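Local coordinates for protein TssK (Serratia sp. FS14, PDB 5Y0E) that probably serves as a trimeric baseplate component of the bacterial type VI secretion system, linking the baseplate to the membrane-spanning complex, at residues Met190-Gln194 with Leu254-Pro259; Gly44-Leu50 with Leu62-Ile68; His258-Phe263 with Pro287-His291; Leu262-Leu267 with Cys297-Met302. All blocks are in the same frame, centred on the assembly; numbering follows the deposited sequence.

Contact 1 of 4, residues Met190-Gln194 with Leu254-Pro259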
loop_
_atom_site.group_PDB
_atom_site.type_symbol
_atom_site.label_atom_id
_atom_site.label_comp_id
_atom_site.label_asym_id
_atom_site.label_seq_id
_atom_site.Cartn_x
_atom_site.Cartn_y
_atom_site.Cartn_z
ATOM N N MET A 190 -2.973 -14.148 -10.651
ATOM C CA MET A 190 -2.817 -14.581 -9.276
ATOM C C MET A 190 -3.695 -13.745 -8.371
ATOM O O MET A 190 -3.776 -12.530 -8.528
ATOM C CB MET A 190 -1.379 -14.460 -8.814
ATOM C CG MET A 190 -0.433 -15.451 -9.440
ATOM S SD MET A 190 -0.985 -17.126 -9.307
ATOM C CE MET A 190 -0.684 -17.404 -7.592
ATOM N N LEU A 191 -4.367 -14.396 -7.433
ATOM C CA LEU A 191 -5.108 -13.649 -6.433
ATOM C C LEU A 191 -4.306 -13.405 -5.176
ATOM O O LEU A 191 -4.630 -12.492 -4.432
ATOM C CB LEU A 191 -6.414 -14.358 -6.074
ATOM C CG LEU A 191 -7.413 -14.208 -7.204
ATOM C CD1 LEU A 191 -8.682 -14.932 -6.914
ATOM C CD2 LEU A 191 -7.684 -12.764 -7.486
ATOM N N ASN A 192 -3.257 -14.167 -4.935
ATOM C CA ASN A 192 -2.378 -13.912 -3.815
ATOM C C ASN A 192 -0.942 -13.957 -4.303
ATOM O O ASN A 192 -0.501 -14.969 -4.840
ATOM C CB ASN A 192 -2.611 -14.934 -2.718
ATOM C CG ASN A 192 -1.800 -14.657 -1.491
ATOM O OD1 ASN A 192 -1.268 -13.590 -1.323
ATOM N ND2 ASN A 192 -1.692 -15.635 -0.636
ATOM N N CYS A 193 -0.211 -12.875 -4.087
ATOM C CA CYS A 193 1.198 -12.867 -4.425
ATOM C C CYS A 193 1.925 -14.044 -3.812
ATOM O O CYS A 193 2.876 -14.561 -4.399
ATOM C CB CYS A 193 1.849 -11.558 -3.970
ATOM S SG CYS A 193 1.426 -10.127 -4.960
ATOM N N GLN A 194 1.494 -14.496 -2.651
ATOM C CA GLN A 194 2.214 -15.580 -2.013
ATOM C C GLN A 194 1.944 -16.931 -2.645
ATOM O O GLN A 194 2.601 -17.899 -2.279
ATOM C CB GLN A 194 1.879 -15.603 -0.535
ATOM C CG GLN A 194 2.281 -14.331 0.175
ATOM C CD GLN A 194 3.772 -14.244 0.416
ATOM O OE1 GLN A 194 4.389 -15.207 0.839
ATOM N NE2 GLN A 194 4.354 -13.084 0.159
ATOM N N LEU A 254 2.816 -10.211 4.776
ATOM C CA LEU A 254 1.406 -10.502 4.601
ATOM C C LEU A 254 1.214 -11.918 4.097
ATOM O O LEU A 254 1.920 -12.377 3.204
ATOM C CB LEU A 254 0.780 -9.529 3.622
ATOM C CG LEU A 254 0.309 -8.178 4.122
ATOM C CD1 LEU A 254 -0.242 -7.378 2.982
ATOM C CD2 LEU A 254 -0.745 -8.380 5.134
ATOM N N ASP A 255 0.275 -12.629 4.700
ATOM C CA ASP A 255 -0.093 -13.945 4.205
ATOM C C ASP A 255 -0.914 -13.871 2.938
ATOM O O ASP A 255 -0.955 -14.838 2.183
ATOM C CB ASP A 255 -0.892 -14.710 5.254
ATOM C CG ASP A 255 -0.027 -15.315 6.282
ATOM O OD1 ASP A 255 1.190 -15.344 6.076
ATOM O OD2 ASP A 255 -0.557 -15.785 7.288
ATOM N N HIS A 256 -1.589 -12.764 2.710
ATOM C CA HIS A 256 -2.448 -12.631 1.558
ATOM C C HIS A 256 -2.346 -11.214 1.020
ATOM O O HIS A 256 -2.558 -10.252 1.762
ATOM C CB HIS A 256 -3.875 -12.980 1.931
ATOM C CG HIS A 256 -4.830 -12.868 0.799
ATOM N ND1 HIS A 256 -5.291 -11.658 0.338
ATOM C CD2 HIS A 256 -5.411 -13.811 0.030
ATOM C CE1 HIS A 256 -6.124 -11.860 -0.662
ATOM N NE2 HIS A 256 -6.221 -13.159 -0.862
ATOM N N LEU A 257 -2.008 -11.088 -0.260
ATOM C CA LEU A 257 -1.821 -9.781 -0.882
ATOM C C LEU A 257 -2.090 -9.886 -2.373
ATOM O O LEU A 257 -1.398 -10.626 -3.070
ATOM C CB LEU A 257 -0.415 -9.269 -0.613
ATOM C CG LEU A 257 0.032 -8.037 -1.376
ATOM C CD1 LEU A 257 -0.652 -6.819 -0.804
ATOM C CD2 LEU A 257 1.515 -7.883 -1.283
ATOM N N HIS A 258 -3.092 -9.160 -2.846
ATOM C CA HIS A 258 -3.421 -9.155 -4.260
ATOM C C HIS A 258 -2.369 -8.377 -5.061
ATOM O O HIS A 258 -1.928 -7.305 -4.638
ATOM C CB HIS A 258 -4.809 -8.547 -4.466
ATOM C CG HIS A 258 -5.344 -8.654 -5.864
ATOM N ND1 HIS A 258 -4.693 -8.140 -6.961
ATOM C CD2 HIS A 258 -6.501 -9.170 -6.331
ATOM C CE1 HIS A 258 -5.415 -8.346 -8.042
ATOM N NE2 HIS A 258 -6.514 -8.977 -7.689
ATOM N N PRO A 259 -1.961 -8.900 -6.220
ATOM C CA PRO A 259 -0.923 -8.248 -7.039
ATOM C C PRO A 259 -1.223 -6.827 -7.452
ATOM O O PRO A 259 -0.303 -6.023 -7.567
ATOM C CB PRO A 259 -0.857 -9.151 -8.277
ATOM C CG PRO A 259 -1.305 -10.460 -7.798
ATOM C CD PRO A 259 -2.273 -10.253 -6.698
#
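With chi1 at -176°, Asn192 places CG beside its own carbonyl carbon and lays the carboxamide against the backbone of Asp255-Leu257, where both of its polar atoms are used. Asn192 ND2 donates to Asp255 O (3.0 Å), arriving in the plane of that carbonyl on a lone pair, while the acceptor lies 19° out of the amide plane. Asn192 OD1 takes Leu257 N at 2.8 Å from one face of the amide. From the opposite face Asn192 OD1 receives Gln194 N at 3.2 Å, which closes an Asx turn and leads the chain into the 3-10 segment starting at Cys193. Beside this, Cys193 N meets Leu257 O at 2.7 Å in an almost straight bond (177°), so Leu257 is held through both its N and its O.

Apolar groups fill in around the polar core. Cys193 SG rests on Pro259 CG (4.0 Å) and comes near Leu257 CD2, and the CD of the same proline ring lies 3.3 Å from Met190 O. Further along, Leu191 CD2 slants across the His258 ring, 4.0 Å from its CD2. Leu199 of helix 197-222 covers Met190, Cys193 and Pro259, whereas His256 NE2 reaches across the subunit boundary to bond Ala37 O of the second subunit.

The contact thus ties the approach to helix 197-222 to the turn between helices 229-253 and 259-273. Because the Asn192 amide gives its N-H to a carbonyl and its oxygen to two N-H groups, its flip is fixed, and backbone groups of both loops are satisfied.

Contact 2 of 4, residues Gly44-Leu50 with Leu62-Ile68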
loop_
_atom_site.group_PDB
_atom_site.type_symbol
_atom_site.label_atom_id
_atom_site.label_comp_id
_atom_site.label_asym_id
_atom_site.label_seq_id
_atom_site.Cartn_x
_atom_site.Cartn_y
_atom_site.Cartn_z
ATOM N N GLY A 44 -8.460 -15.510 -10.875
ATOM C CA GLY A 44 -7.077 -15.917 -10.870
ATOM C C GLY A 44 -6.889 -17.067 -9.926
ATOM O O GLY A 44 -7.848 -17.622 -9.410
ATOM N N PHE A 45 -5.639 -17.413 -9.674
ATOM C CA PHE A 45 -5.285 -18.487 -8.761
ATOM C C PHE A 45 -4.924 -17.939 -7.399
ATOM O O PHE A 45 -4.231 -16.932 -7.285
ATOM C CB PHE A 45 -4.100 -19.310 -9.277
ATOM C CG PHE A 45 -4.432 -20.138 -10.444
ATOM C CD1 PHE A 45 -5.026 -21.366 -10.280
ATOM C CD2 PHE A 45 -4.185 -19.687 -11.712
ATOM C CE1 PHE A 45 -5.364 -22.122 -11.352
ATOM C CE2 PHE A 45 -4.521 -20.444 -12.794
ATOM C CZ PHE A 45 -5.116 -21.664 -12.609
ATOM N N LEU A 46 -5.403 -18.623 -6.372
ATOM C CA LEU A 46 -4.844 -18.522 -5.041
ATOM C C LEU A 46 -3.694 -19.475 -4.853
ATOM O O LEU A 46 -2.733 -19.158 -4.166
ATOM C CB LEU A 46 -5.897 -18.846 -3.994
ATOM C CG LEU A 46 -6.931 -17.782 -3.786
ATOM C CD1 LEU A 46 -8.096 -18.443 -3.162
ATOM C CD2 LEU A 46 -6.338 -16.737 -2.883
ATOM N N THR A 47 -3.822 -20.663 -5.411
ATOM C CA THR A 47 -2.833 -21.708 -5.288
ATOM C C THR A 47 -2.757 -22.439 -6.615
ATOM O O THR A 47 -3.737 -22.517 -7.355
ATOM C CB THR A 47 -3.168 -22.686 -4.158
ATOM O OG1 THR A 47 -4.490 -23.200 -4.328
ATOM C CG2 THR A 47 -3.081 -22.003 -2.839
ATOM N N LEU A 48 -1.575 -22.957 -6.914
ATOM C CA LEU A 48 -1.330 -23.618 -8.188
ATOM C C LEU A 48 -0.138 -24.527 -7.985
ATOM O O LEU A 48 0.945 -24.047 -7.660
ATOM C CB LEU A 48 -1.058 -22.605 -9.294
ATOM C CG LEU A 48 -0.948 -23.123 -10.706
ATOM C CD1 LEU A 48 -1.999 -24.151 -10.931
ATOM C CD2 LEU A 48 -1.167 -22.012 -11.650
ATOM N N ASP A 49 -0.336 -25.830 -8.139
ATOM C CA ASP A 49 0.746 -26.788 -7.985
ATOM C C ASP A 49 0.831 -27.649 -9.231
ATOM O O ASP A 49 0.024 -28.563 -9.423
ATOM C CB ASP A 49 0.564 -27.656 -6.753
ATOM C CG ASP A 49 1.776 -28.535 -6.495
ATOM O OD1 ASP A 49 2.849 -28.278 -7.077
ATOM O OD2 ASP A 49 1.662 -29.491 -5.708
ATOM N N LEU A 50 1.826 -27.379 -10.053
ATOM C CA LEU A 50 2.040 -28.170 -11.246
ATOM C C LEU A 50 2.834 -29.424 -10.904
ATOM O O LEU A 50 3.773 -29.386 -10.109
ATOM C CB LEU A 50 2.767 -27.326 -12.281
ATOM C CG LEU A 50 2.658 -27.772 -13.714
ATOM C CD1 LEU A 50 2.626 -26.546 -14.567
ATOM C CD2 LEU A 50 3.852 -28.634 -14.044
ATOM N N LEU A 62 -1.862 -30.656 -13.155
ATOM C CA LEU A 62 -1.960 -29.879 -11.927
ATOM C C LEU A 62 -2.175 -30.809 -10.747
ATOM O O LEU A 62 -3.193 -31.485 -10.679
ATOM C CB LEU A 62 -3.105 -28.884 -12.014
ATOM C CG LEU A 62 -2.962 -28.000 -13.228
ATOM C CD1 LEU A 62 -4.085 -27.012 -13.289
ATOM C CD2 LEU A 62 -1.637 -27.306 -13.153
ATOM N N ASN A 63 -1.221 -30.835 -9.819
ATOM C CA ASN A 63 -1.446 -31.523 -8.550
ATOM C C ASN A 63 -2.666 -30.959 -7.823
ATOM O O ASN A 63 -3.514 -31.707 -7.337
ATOM C CB ASN A 63 -0.210 -31.397 -7.656
ATOM C CG ASN A 63 0.861 -32.409 -7.977
ATOM O OD1 ASN A 63 0.574 -33.526 -8.387
ATOM N ND2 ASN A 63 2.110 -32.027 -7.767
ATOM N N ALA A 64 -2.763 -29.636 -7.742
ATOM C CA ALA A 64 -3.764 -28.947 -6.946
ATOM C C ALA A 64 -3.862 -27.517 -7.446
ATOM O O ALA A 64 -2.915 -26.991 -8.025
ATOM C CB ALA A 64 -3.401 -28.968 -5.465
ATOM N N ALA A 65 -5.008 -26.891 -7.209
ATOM C CA ALA A 65 -5.189 -25.492 -7.564
ATOM C C ALA A 65 -6.462 -24.968 -6.918
ATOM O O ALA A 65 -7.381 -25.729 -6.627
ATOM C CB ALA A 65 -5.260 -25.309 -9.077
ATOM N N SER A 66 -6.513 -23.656 -6.714
ATOM C CA SER A 66 -7.733 -23.019 -6.243
ATOM C C SER A 66 -7.765 -21.584 -6.734
ATOM O O SER A 66 -6.724 -20.972 -6.971
ATOM C CB SER A 66 -7.841 -23.071 -4.725
ATOM O OG SER A 66 -6.713 -22.488 -4.123
ATOM N N GLY A 67 -8.961 -21.056 -6.885
ATOM C CA GLY A 67 -9.060 -19.709 -7.392
ATOM C C GLY A 67 -10.461 -19.431 -7.892
ATOM O O GLY A 67 -11.417 -20.047 -7.449
ATOM N N ILE A 68 -10.545 -18.503 -8.831
ATOM C CA ILE A 68 -11.801 -18.054 -9.400
ATOM C C ILE A 68 -11.634 -17.859 -10.900
ATOM O O ILE A 68 -10.678 -17.224 -11.350
ATOM C CB ILE A 68 -12.269 -16.752 -8.731
ATOM C CG1 ILE A 68 -12.841 -17.067 -7.360
ATOM C CG2 ILE A 68 -13.331 -16.092 -9.548
ATOM C CD1 ILE A 68 -12.597 -16.015 -6.376
#
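Ser66 O is gripped by two successive N-H groups of the opposite strand: Leu46 N at 2.8 Å and, more weakly, Thr47 N at 3.3 Å. This double hold is a classic beta bulge, and it marks a corner in strand 44-50. Before the bulge, toward Gly44, the hydrogen-bonded pair Gly44-Ile68 is joined in both directions, with Gly44 N 2.8 Å from Ile68 O. Next to this pair, Gly67 CA approaches Gly44 O to 3.1 Å, a closeness that its lack of a side chain permits. Beyond the bulge, strands 47-50 and 64-68 run antiparallel at 153°.

The pair forms two strands of a three-stranded antiparallel meander, with 62-68 in the middle, bonded on its other side to strand 74-78. Phe45, Leu48, Leu50, Leu62 and Ala65 share one face, where Phe45 and Leu62 also reach strand 163-174 of the six-stranded sheet. Leu48, its CG turned beside the carbonyl carbon (chi1 -173°), sends CD1 across to Leu62 CD2 at 3.9 Å, while its CD2 lies over the centre of the Phe45 ring. That ring in turn brings CE1 to 3.9 Å from Ala65 CB. At the corner Leu46 packs on Ala37 of the second subunit, and Ile68 on His38 of the same neighbour.

A second classic bulge follows, with Asn63 and Ala64 both facing Asp49. Asp49 N bonds Ala64 O at 2.8 Å, and Asp49 O receives weak bonds from both Asn63 N and Ala64 N. Asn63 ND2 slants over to Asp49 OD2 at 3.3 Å, a weak bond, with amide and carboxylate planes 60° apart.

Contact 3 of 4, residues His258-Phe263 with Pro287-His291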
loop_
_atom_site.group_PDB
_atom_site.type_symbol
_atom_site.label_atom_id
_atom_site.label_comp_id
_atom_site.label_asym_id
_atom_site.label_seq_id
_atom_site.Cartn_x
_atom_site.Cartn_y
_atom_site.Cartn_z
ATOM N N HIS A 258 -3.092 -9.160 -2.846
ATOM C CA HIS A 258 -3.421 -9.155 -4.260
ATOM C C HIS A 258 -2.369 -8.377 -5.061
ATOM O O HIS A 258 -1.928 -7.305 -4.638
ATOM C CB HIS A 258 -4.809 -8.547 -4.466
ATOM C CG HIS A 258 -5.344 -8.654 -5.864
ATOM N ND1 HIS A 258 -4.693 -8.140 -6.961
ATOM C CD2 HIS A 258 -6.501 -9.170 -6.331
ATOM C CE1 HIS A 258 -5.415 -8.346 -8.042
ATOM N NE2 HIS A 258 -6.514 -8.977 -7.689
ATOM N N PRO A 259 -1.961 -8.900 -6.220
ATOM C CA PRO A 259 -0.923 -8.248 -7.039
ATOM C C PRO A 259 -1.223 -6.827 -7.452
ATOM O O PRO A 259 -0.303 -6.023 -7.567
ATOM C CB PRO A 259 -0.857 -9.151 -8.277
ATOM C CG PRO A 259 -1.305 -10.460 -7.798
ATOM C CD PRO A 259 -2.273 -10.253 -6.698
ATOM N N GLU A 260 -2.476 -6.495 -7.702
ATOM C CA GLU A 260 -2.774 -5.154 -8.140
ATOM C C GLU A 260 -2.436 -4.156 -7.063
ATOM O O GLU A 260 -1.991 -3.048 -7.355
ATOM C CB GLU A 260 -4.226 -5.057 -8.547
ATOM C CG GLU A 260 -4.633 -3.673 -8.944
ATOM C CD GLU A 260 -5.158 -2.834 -7.769
ATOM O OE1 GLU A 260 -5.734 -3.390 -6.808
ATOM O OE2 GLU A 260 -4.987 -1.617 -7.811
ATOM N N ARG A 261 -2.600 -4.539 -5.817
ATOM C CA ARG A 261 -2.269 -3.626 -4.755
ATOM C C ARG A 261 -0.767 -3.413 -4.690
ATOM O O ARG A 261 -0.291 -2.284 -4.551
ATOM C CB ARG A 261 -2.841 -4.175 -3.452
ATOM C CG ARG A 261 -2.643 -3.317 -2.263
ATOM C CD ARG A 261 -3.079 -4.043 -1.027
ATOM N NE ARG A 261 -2.846 -3.237 0.154
ATOM C CZ ARG A 261 -2.757 -3.725 1.373
ATOM N NH1 ARG A 261 -2.896 -5.010 1.566
ATOM N NH2 ARG A 261 -2.520 -2.923 2.386
ATOM N N LEU A 262 -0.007 -4.480 -4.839
ATOM C CA LEU A 262 1.437 -4.349 -4.819
ATOM C C LEU A 262 1.942 -3.526 -5.995
ATOM O O LEU A 262 2.889 -2.748 -5.857
ATOM C CB LEU A 262 2.055 -5.725 -4.829
ATOM C CG LEU A 262 3.562 -5.758 -4.750
ATOM C CD1 LEU A 262 4.066 -5.365 -3.389
ATOM C CD2 LEU A 262 3.961 -7.142 -5.082
ATOM N N PHE A 263 1.321 -3.691 -7.154
ATOM C CA PHE A 263 1.766 -2.992 -8.337
ATOM C C PHE A 263 1.578 -1.498 -8.175
ATOM O O PHE A 263 2.482 -0.709 -8.466
ATOM C CB PHE A 263 1.001 -3.519 -9.541
ATOM C CG PHE A 263 1.460 -2.975 -10.836
ATOM C CD1 PHE A 263 1.004 -1.753 -11.290
ATOM C CD2 PHE A 263 2.333 -3.699 -11.631
ATOM C CE1 PHE A 263 1.430 -1.245 -12.502
ATOM C CE2 PHE A 263 2.752 -3.204 -12.848
ATOM C CZ PHE A 263 2.304 -1.980 -13.278
ATOM N N PRO A 287 4.319 1.837 -17.275
ATOM C CA PRO A 287 3.844 0.459 -17.183
ATOM C C PRO A 287 2.416 0.409 -16.645
ATOM O O PRO A 287 2.074 1.113 -15.707
ATOM C CB PRO A 287 4.842 -0.184 -16.215
ATOM C CG PRO A 287 5.987 0.695 -16.232
ATOM C CD PRO A 287 5.496 2.062 -16.443
ATOM N N VAL A 288 1.580 -0.420 -17.255
ATOM C CA VAL A 288 0.163 -0.493 -16.932
ATOM C C VAL A 288 -0.146 -1.867 -16.356
ATOM O O VAL A 288 0.179 -2.886 -16.967
ATOM C CB VAL A 288 -0.722 -0.210 -18.155
ATOM C CG1 VAL A 288 -2.171 -0.454 -17.785
ATOM C CG2 VAL A 288 -0.536 1.227 -18.643
ATOM N N TYR A 289 -0.773 -1.895 -15.183
ATOM C CA TYR A 289 -1.153 -3.168 -14.582
ATOM C C TYR A 289 -1.974 -3.997 -15.552
ATOM O O TYR A 289 -2.942 -3.518 -16.136
ATOM C CB TYR A 289 -1.955 -2.949 -13.304
ATOM C CG TYR A 289 -2.296 -4.241 -12.640
ATOM C CD1 TYR A 289 -1.330 -4.953 -11.951
ATOM C CD2 TYR A 289 -3.575 -4.768 -12.710
ATOM C CE1 TYR A 289 -1.622 -6.134 -11.359
ATOM C CE2 TYR A 289 -3.862 -5.948 -12.123
ATOM C CZ TYR A 289 -2.888 -6.624 -11.440
ATOM O OH TYR A 289 -3.166 -7.811 -10.848
ATOM N N ASP A 290 -1.581 -5.244 -15.716
ATOM C CA ASP A 290 -2.303 -6.186 -16.556
ATOM C C ASP A 290 -2.420 -7.460 -15.744
ATOM O O ASP A 290 -1.428 -8.168 -15.544
ATOM C CB ASP A 290 -1.587 -6.430 -17.888
ATOM C CG ASP A 290 -2.394 -7.276 -18.851
ATOM O OD1 ASP A 290 -3.303 -7.990 -18.439
ATOM O OD2 ASP A 290 -2.106 -7.250 -20.048
ATOM N N HIS A 291 -3.633 -7.748 -15.278
ATOM C CA HIS A 291 -3.808 -8.904 -14.414
ATOM C C HIS A 291 -3.427 -10.196 -15.123
ATOM O O HIS A 291 -2.940 -11.129 -14.488
ATOM C CB HIS A 291 -5.250 -8.961 -13.905
ATOM C CG HIS A 291 -5.445 -9.888 -12.747
ATOM N ND1 HIS A 291 -4.803 -9.719 -11.545
ATOM C CD2 HIS A 291 -6.196 -11.005 -12.619
ATOM C CE1 HIS A 291 -5.150 -10.690 -10.724
ATOM N NE2 HIS A 291 -5.995 -11.482 -11.351
#
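This is an aromatic packing contact, without hydrogen bonds across it, between the first turns of helix 259-273 and the loop leading into helix 294-309, at one end of the helical bundle. His258 is the N-cap: its ND1 accepts Glu260 N at 2.9 Å, nearly in the ring plane. Tyr289 drops into the angle between Glu260 and Phe263. It forms a T-shaped pair, pointing its edge at the face of Phe263 with the planes 66° apart, and its CD1 lies 3.6 Å from Phe263 CG. Glu260 CB sits over the Tyr289 ring in a CH-pi contact, 3.9 Å from the centroid.

Tyr289 OH and His291 ND1 share a 2.6 Å hydrogen bond that anchors the tip of the side chain, while Glu260 CB over its face and Phe263 at its edge set the turn of the ring. Tyr289 OH also lies at the edge of the His258 ring, 3.6 Å from CE1. The rings of His258 and His291 are nearly parallel but slid apart; His258 NE2 bonds Cys41 O and His291 NE2 bonds Trp43 O. The Glu260 carboxylate leaves the contact for Arg261 and His250 of the third subunit. Phe263 points its edge at Pro287, with CZ 3.9 Å from Pro287 O.

Contact 4 of 4, residues Leu262-Leu267 with Cys297-Met302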
loop_
_atom_site.group_PDB
_atom_site.type_symbol
_atom_site.label_atom_id
_atom_site.label_comp_id
_atom_site.label_asym_id
_atom_site.label_seq_id
_atom_site.Cartn_x
_atom_site.Cartn_y
_atom_site.Cartn_z
ATOM N N LEU A 262 -0.007 -4.480 -4.839
ATOM C CA LEU A 262 1.437 -4.349 -4.819
ATOM C C LEU A 262 1.942 -3.526 -5.995
ATOM O O LEU A 262 2.889 -2.748 -5.857
ATOM C CB LEU A 262 2.055 -5.725 -4.829
ATOM C CG LEU A 262 3.562 -5.758 -4.750
ATOM C CD1 LEU A 262 4.066 -5.365 -3.389
ATOM C CD2 LEU A 262 3.961 -7.142 -5.082
ATOM N N PHE A 263 1.321 -3.691 -7.154
ATOM C CA PHE A 263 1.766 -2.992 -8.337
ATOM C C PHE A 263 1.578 -1.498 -8.175
ATOM O O PHE A 263 2.482 -0.709 -8.466
ATOM C CB PHE A 263 1.001 -3.519 -9.541
ATOM C CG PHE A 263 1.460 -2.975 -10.836
ATOM C CD1 PHE A 263 1.004 -1.753 -11.290
ATOM C CD2 PHE A 263 2.333 -3.699 -11.631
ATOM C CE1 PHE A 263 1.430 -1.245 -12.502
ATOM C CE2 PHE A 263 2.752 -3.204 -12.848
ATOM C CZ PHE A 263 2.304 -1.980 -13.278
ATOM N N ALA A 264 0.397 -1.094 -7.712
ATOM C CA ALA A 264 0.112 0.321 -7.546
ATOM C C ALA A 264 1.119 0.993 -6.625
ATOM O O ALA A 264 1.501 2.139 -6.847
ATOM C CB ALA A 264 -1.298 0.492 -7.013
ATOM N N ASP A 265 1.569 0.300 -5.595
ATOM C CA ASP A 265 2.584 0.898 -4.752
ATOM C C ASP A 265 3.910 1.030 -5.494
ATOM O O ASP A 265 4.580 2.053 -5.399
ATOM C CB ASP A 265 2.758 0.081 -3.471
ATOM C CG ASP A 265 1.665 0.322 -2.452
ATOM O OD1 ASP A 265 0.812 1.208 -2.624
ATOM O OD2 ASP A 265 1.663 -0.382 -1.438
ATOM N N TRP A 266 4.304 0.002 -6.233
ATOM C CA TRP A 266 5.610 0.003 -6.859
ATOM C C TRP A 266 5.665 0.972 -8.037
ATOM O O TRP A 266 6.697 1.594 -8.279
ATOM C CB TRP A 266 5.959 -1.425 -7.272
ATOM C CG TRP A 266 6.298 -2.279 -6.109
ATOM C CD1 TRP A 266 6.181 -1.948 -4.818
ATOM C CD2 TRP A 266 6.844 -3.595 -6.133
ATOM N NE1 TRP A 266 6.614 -2.961 -4.030
ATOM C CE2 TRP A 266 7.027 -3.987 -4.816
ATOM C CE3 TRP A 266 7.217 -4.464 -7.140
ATOM C CZ2 TRP A 266 7.560 -5.214 -4.473
ATOM C CZ3 TRP A 266 7.725 -5.696 -6.792
ATOM C CH2 TRP A 266 7.895 -6.055 -5.476
ATOM N N LEU A 267 4.557 1.147 -8.739
ATOM C CA LEU A 267 4.517 2.118 -9.814
ATOM C C LEU A 267 4.772 3.521 -9.299
ATOM O O LEU A 267 5.536 4.282 -9.896
ATOM C CB LEU A 267 3.175 2.044 -10.506
ATOM C CG LEU A 267 2.891 3.069 -11.582
ATOM C CD1 LEU A 267 3.900 2.947 -12.712
ATOM C CD2 LEU A 267 1.502 2.845 -12.090
ATOM N N CYS A 297 4.228 -6.701 -17.025
ATOM C CA CYS A 297 4.067 -5.402 -16.388
ATOM C C CYS A 297 4.913 -5.294 -15.133
ATOM O O CYS A 297 5.504 -4.247 -14.882
ATOM C CB CYS A 297 2.589 -5.102 -16.095
ATOM S SG CYS A 297 1.689 -6.115 -14.912
ATOM N N PHE A 298 5.030 -6.363 -14.355
ATOM C CA PHE A 298 5.975 -6.302 -13.251
ATOM C C PHE A 298 7.402 -6.255 -13.758
ATOM O O PHE A 298 8.266 -5.619 -13.143
ATOM C CB PHE A 298 5.799 -7.486 -12.302
ATOM C CG PHE A 298 4.844 -7.220 -11.184
ATOM C CD1 PHE A 298 5.284 -6.665 -9.999
ATOM C CD2 PHE A 298 3.507 -7.505 -11.328
ATOM C CE1 PHE A 298 4.401 -6.395 -8.979
ATOM C CE2 PHE A 298 2.621 -7.243 -10.322
ATOM C CZ PHE A 298 3.058 -6.686 -9.140
ATOM N N GLY A 299 7.666 -6.923 -14.874
ATOM C CA GLY A 299 9.004 -6.906 -15.419
ATOM C C GLY A 299 9.472 -5.504 -15.709
ATOM O O GLY A 299 10.587 -5.137 -15.374
ATOM N N LYS A 300 8.610 -4.693 -16.289
ATOM C CA LYS A 300 8.998 -3.328 -16.574
ATOM C C LYS A 300 9.209 -2.548 -15.299
ATOM O O LYS A 300 10.127 -1.737 -15.212
ATOM C CB LYS A 300 7.943 -2.660 -17.445
ATOM C CG LYS A 300 7.481 -3.542 -18.532
ATOM C CD LYS A 300 7.307 -2.816 -19.836
ATOM C CE LYS A 300 6.050 -1.998 -19.862
ATOM N NZ LYS A 300 5.505 -1.959 -21.249
ATOM N N LEU A 301 8.377 -2.793 -14.296
ATOM C CA LEU A 301 8.490 -2.066 -13.041
ATOM C C LEU A 301 9.766 -2.439 -12.301
ATOM O O LEU A 301 10.482 -1.565 -11.805
ATOM C CB LEU A 301 7.248 -2.342 -12.193
ATOM C CG LEU A 301 6.612 -1.233 -11.364
ATOM C CD1 LEU A 301 6.461 -0.005 -12.223
ATOM C CD2 LEU A 301 5.254 -1.668 -10.851
ATOM N N MET A 302 10.073 -3.727 -12.229
ATOM C CA MET A 302 11.274 -4.140 -11.529
ATOM C C MET A 302 12.504 -3.526 -12.170
ATOM O O MET A 302 13.465 -3.161 -11.478
ATOM C CB MET A 302 11.372 -5.659 -11.520
ATOM C CG MET A 302 10.481 -6.336 -10.503
ATOM S SD MET A 302 10.896 -5.873 -8.812
ATOM C CE MET A 302 12.563 -6.462 -8.616
#
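Helix segments 262-267 and 297-302 run in roughly the same direction, their axes inclined by 30° and 10.5 Å apart at closest approach; they belong to helices 259-273 and 294-309, neighbours in the helical bundle. Leu301 is the central wedge between them. Its CD2 lies over the Phe263 ring in a CH-pi contact, 3.7 Å from the centroid and on the face opposite Tyr289, and it also touches Trp266 CB at 3.7 Å. Leu301 CD1 meets Leu267 CD1 at 3.9 Å, the two side chains crossing at about a right angle.

Phe298 gathers the aromatic side. Phe263 directs its edge at the face of Phe298 in a T-shaped pair whose planes stand at 83°. Trp266 CE3 comes to the edge of Phe298, 3.9 Å from its CE1, and Leu262 CD2 lies 4.0 Å from the same Phe298 CE1. Two sulfurs flank the cluster obliquely: Met302 SD is 3.8 Å from Trp266 CZ3, a Met-aromatic contact, and Cys297 SG 3.7 Å from Phe263 CE2. Helix 197-222 covers Trp266 and Met302 with Phe202.

No hydrogen bond crosses between these two segments. Their attraction is apolar and aromatic packing, in a buried seam whose spacing is probably set by Leu301 together with the Phe263, Trp266 and Phe298 cluster.

In the fold
Contact 2 closes first along the chain, then contact 1, whose second segment runs directly into contacts 3 and 4. Contacts 1 and 3 share His258 and Pro259. Contacts 3 and 4 both use helix 259-273, share Leu262 and Phe263, and have centres about 7 Å apart. Contact 2 lies in the beta part, its centre about 23 Å from that of contact 4, yet it touches contact 1, where Leu191 N probably bonds Phe45 O. The loop 190-194 thus bridges the small beta sheet and the helical bundle. Contacts 1 and 2 touch the second subunit, contact 4 the third, and contact 3 meets both neighbours, so this junction also lies at the trimer interface.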